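Local coordinates for ribose-phosphate pyrophosphokinase (Mycobacterium smegmatis, PDB 5MP7), which probably makes phosphoribosyl pyrophosphate (PRPP) by transferring the pyrophosphoryl group of ATP to the 1-hydroxyl of ribose 5-phosphate, at residues A[160-165]-A[295-300]. Sequence-based numbering, arbitrary orientation.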
ATOM      1  N   THR A 160      40.824   4.093  64.899  1.00 30.70           N
ATOM      2  CA  THR A 160      40.943   4.465  66.314  1.00 31.67           C
ATOM      3  C   THR A 160      42.088   5.405  66.521  1.00 31.94           C
ATOM      4  O   THR A 160      42.026   6.228  67.393  1.00 36.19           O
ATOM      5  CB  THR A 160      41.084   3.245  67.286  1.00 32.24           C
ATOM      6  OG1 THR A 160      42.200   2.431  66.932  1.00 32.01           O
ATOM      7  CG2 THR A 160      39.821   2.384  67.236  1.00 34.28           C
ATOM      8  N   GLY A 161      43.145   5.275  65.733  1.00 34.67           N
ATOM      9  CA  GLY A 161      44.240   6.236  65.737  1.00 34.82           C
ATOM     10  C   GLY A 161      43.750   7.643  65.420  1.00 35.19           C
ATOM     11  O   GLY A 161      44.135   8.600  66.067  1.00 37.94           O
ATOM     12  N   TYR A 162      42.871   7.770  64.439  1.00 34.85           N
ATOM     13  CA  TYR A 162      42.316   9.076  64.073  1.00 33.52           C
ATOM     14  C   TYR A 162      41.406   9.602  65.189  1.00 34.94           C
ATOM     15  O   TYR A 162      41.481  10.768  65.559  1.00 36.72           O
ATOM     16  CB  TYR A 162      41.573   8.985  62.758  1.00 30.94           C
ATOM     17  CG  TYR A 162      40.816  10.221  62.387  1.00 31.29           C
ATOM     18  CD1 TYR A 162      39.506  10.390  62.796  1.00 33.39           C
ATOM     19  CD2 TYR A 162      41.388  11.204  61.585  1.00 31.43           C
ATOM     20  CE1 TYR A 162      38.788  11.522  62.454  1.00 33.06           C
ATOM     21  CE2 TYR A 162      40.676  12.333  61.221  1.00 31.26           C
ATOM     22  CZ  TYR A 162      39.376  12.470  61.664  1.00 33.58           C
ATOM     23  OH  TYR A 162      38.649  13.570  61.337  1.00 35.85           O
ATOM     24  N   ILE A 163      40.540   8.749  65.707  1.00 34.58           N
ATOM     25  CA  ILE A 163      39.647   9.132  66.801  1.00 34.62           C
ATOM     26  C   ILE A 163      40.418   9.491  68.067  1.00 37.48           C
ATOM     27  O   ILE A 163      40.062  10.446  68.745  1.00 43.55           O
ATOM     28  CB  ILE A 163      38.620   8.025  67.099  1.00 34.11           C
ATOM     29  CG1 ILE A 163      37.613   7.957  65.947  1.00 33.86           C
ATOM     30  CG2 ILE A 163      37.869   8.280  68.392  1.00 33.02           C
ATOM     31  CD1 ILE A 163      36.747   6.729  65.956  1.00 33.51           C
ATOM     32  N   GLY A 164      41.482   8.758  68.369  1.00 38.57           N
ATOM     33  CA  GLY A 164      42.406   9.120  69.449  1.00 40.40           C
ATOM     34  C   GLY A 164      43.076  10.474  69.291  1.00 42.02           C
ATOM     35  O   GLY A 164      43.147  11.196  70.252  1.00 47.54           O
ATOM     36  N   GLU A 165      43.532  10.841  68.080  1.00 48.42           N
ATOM     37  CA  GLU A 165      44.118  12.183  67.789  1.00 49.56           C
ATOM     38  C   GLU A 165      43.108  13.347  68.019  1.00 48.68           C
ATOM     39  O   GLU A 165      43.504  14.409  68.482  1.00 47.98           O
ATOM     40  CB  GLU A 165      44.642  12.341  66.330  1.00 56.29           C
ATOM     41  CG  GLU A 165      45.773  11.449  65.792  1.00 67.08           C
ATOM     42  CD  GLU A 165      46.093  11.644  64.258  1.00 74.37           C
ATOM     43  OE1 GLU A 165      45.783  12.719  63.651  1.00 60.69           O
ATOM     44  OE2 GLU A 165      46.701  10.720  63.636  1.00 74.84           O
ATOM     45  N   GLN A 295      30.071  16.455  57.339  1.00 36.76           N
ATOM     46  CA  GLN A 295      30.553  15.667  58.471  1.00 35.59           C
ATOM     47  C   GLN A 295      31.411  14.463  58.065  1.00 34.67           C
ATOM     48  O   GLN A 295      32.064  13.882  58.918  1.00 33.59           O
ATOM     49  CB  GLN A 295      29.388  15.137  59.286  1.00 39.02           C
ATOM     50  CG  GLN A 295      28.549  16.217  59.946  1.00 40.24           C
ATOM     51  CD  GLN A 295      27.475  16.774  59.008  1.00 43.94           C
ATOM     52  OE1 GLN A 295      27.671  16.873  57.802  1.00 43.68           O
ATOM     53  NE2 GLN A 295      26.323  17.129  59.556  1.00 55.39           N
ATOM     54  N   LEU A 296      31.410  14.109  56.782  1.00 30.97           N
ATOM     55  CA  LEU A 296      32.141  12.978  56.259  1.00 30.94           C
ATOM     56  C   LEU A 296      33.645  13.171  56.137  1.00 27.07           C
ATOM     57  O   LEU A 296      34.110  14.098  55.535  1.00 31.96           O
ATOM     58  CB  LEU A 296      31.587  12.593  54.883  1.00 31.24           C
ATOM     59  CG  LEU A 296      32.104  11.248  54.403  1.00 32.59           C
ATOM     60  CD1 LEU A 296      31.627  10.098  55.277  1.00 33.47           C
ATOM     61  CD2 LEU A 296      31.642  11.030  52.971  1.00 33.73           C
ATOM     62  N   THR A 297      34.385  12.244  56.693  1.00 27.50           N
ATOM     63  CA  THR A 297      35.836  12.197  56.593  1.00 30.57           C
ATOM     64  C   THR A 297      36.239  10.866  56.000  1.00 28.79           C
ATOM     65  O   THR A 297      35.723   9.843  56.405  1.00 25.86           O
ATOM     66  CB  THR A 297      36.450  12.286  57.976  1.00 33.85           C
ATOM     67  OG1 THR A 297      36.043  13.537  58.560  1.00 38.54           O
ATOM     68  CG2 THR A 297      37.966  12.180  57.918  1.00 34.20           C
ATOM     69  N   VAL A 298      37.116  10.888  55.003  1.00 28.55           N
ATOM     70  CA  VAL A 298      37.547   9.676  54.319  1.00 28.98           C
ATOM     71  C   VAL A 298      39.007   9.473  54.533  1.00 27.45           C
ATOM     72  O   VAL A 298      39.799  10.355  54.220  1.00 28.44           O
ATOM     73  CB  VAL A 298      37.252   9.730  52.812  1.00 31.08           C
ATOM     74  CG1 VAL A 298      37.659   8.444  52.139  1.00 31.48           C
ATOM     75  CG2 VAL A 298      35.753   9.942  52.604  1.00 34.78           C
ATOM     76  N   LEU A 299      39.369   8.321  55.078  1.00 27.47           N
ATOM     77  CA  LEU A 299      40.792   8.003  55.279  1.00 27.69           C
ATOM     78  C   LEU A 299      41.199   7.008  54.235  1.00 27.73           C
ATOM     79  O   LEU A 299      40.372   6.212  53.796  1.00 31.30           O
ATOM     80  CB  LEU A 299      41.037   7.437  56.654  1.00 28.16           C
ATOM     81  CG  LEU A 299      40.497   8.285  57.810  1.00 31.60           C
ATOM     82  CD1 LEU A 299      40.624   7.481  59.095  1.00 31.18           C
ATOM     83  CD2 LEU A 299      41.222   9.635  57.955  1.00 31.92           C
ATOM     84  N   SER A 300      42.447   7.063  53.795  1.00 24.82           N
ATOM     85  CA  SER A 300      42.886   6.189  52.744  1.00 27.42           C
ATOM     86  C   SER A 300      43.266   4.814  53.282  1.00 26.95           C
ATOM     87  O   SER A 300      43.998   4.730  54.239  1.00 27.78           O
ATOM     88  CB  SER A 300      44.101   6.765  52.013  1.00 29.17           C
ATOM     89  OG  SER A 300      44.344   5.988  50.827  1.00 33.38           O
TER
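Tyr162, on helix 156-167, faces Leu299 on strand 296-299, with 9.0 Å between the two CA atoms. At this spacing the backbones do not meet, and side chains alone bridge the gap. Tyr162 does all the touching from the helix. Its CG is anti to the backbone N (chi1 172°), which carries the ring away from the helix and over the strand. Leu299 meets the near part of this side chain with both methyls. Leu299 CD2 lies 4.0 Å from Tyr162 CD2, obliquely to the ring. Leu299 CD1 lies 4.1 Å from Tyr162 CB. Thr297 takes the far end of the ring, and its side chain comes from the opposite direction. The methyl Thr297 CG2 is 3.8 Å from Tyr162 OH and 4.0 Å from Tyr162 CZ, again oblique to the ring. Thr297 and Leu299 are two residues apart in the strand and point to the same side of it, so one ring spans both.

No hydrogen bond joins the two segments directly. Tyr162 OH and Thr297 OG1 are each hydrogen-bonded to Glu278 OE2. This one carboxylate oxygen links the hydroxyls of helix and strand and probably steadies the far end of the tyrosine. The ring of Tyr162 also meets the ring of His166.

The contact is small, with 132 Å² buried in all, and lies away from the predicted catalytic, metal and substrate positions. It is helix-on-sheet packing at a sheet margin. Tyr162 reaches over to strand 296-299, and Tyr162 and Ile163 both touch Ile280 on the neighbouring strand 278-282. Strand 296-299 is outermost, within this chain, at one margin of the mixed, largely parallel sheet in the C-terminal half, within an alpha/beta fold of the phosphoribosyltransferase (PRTase) type.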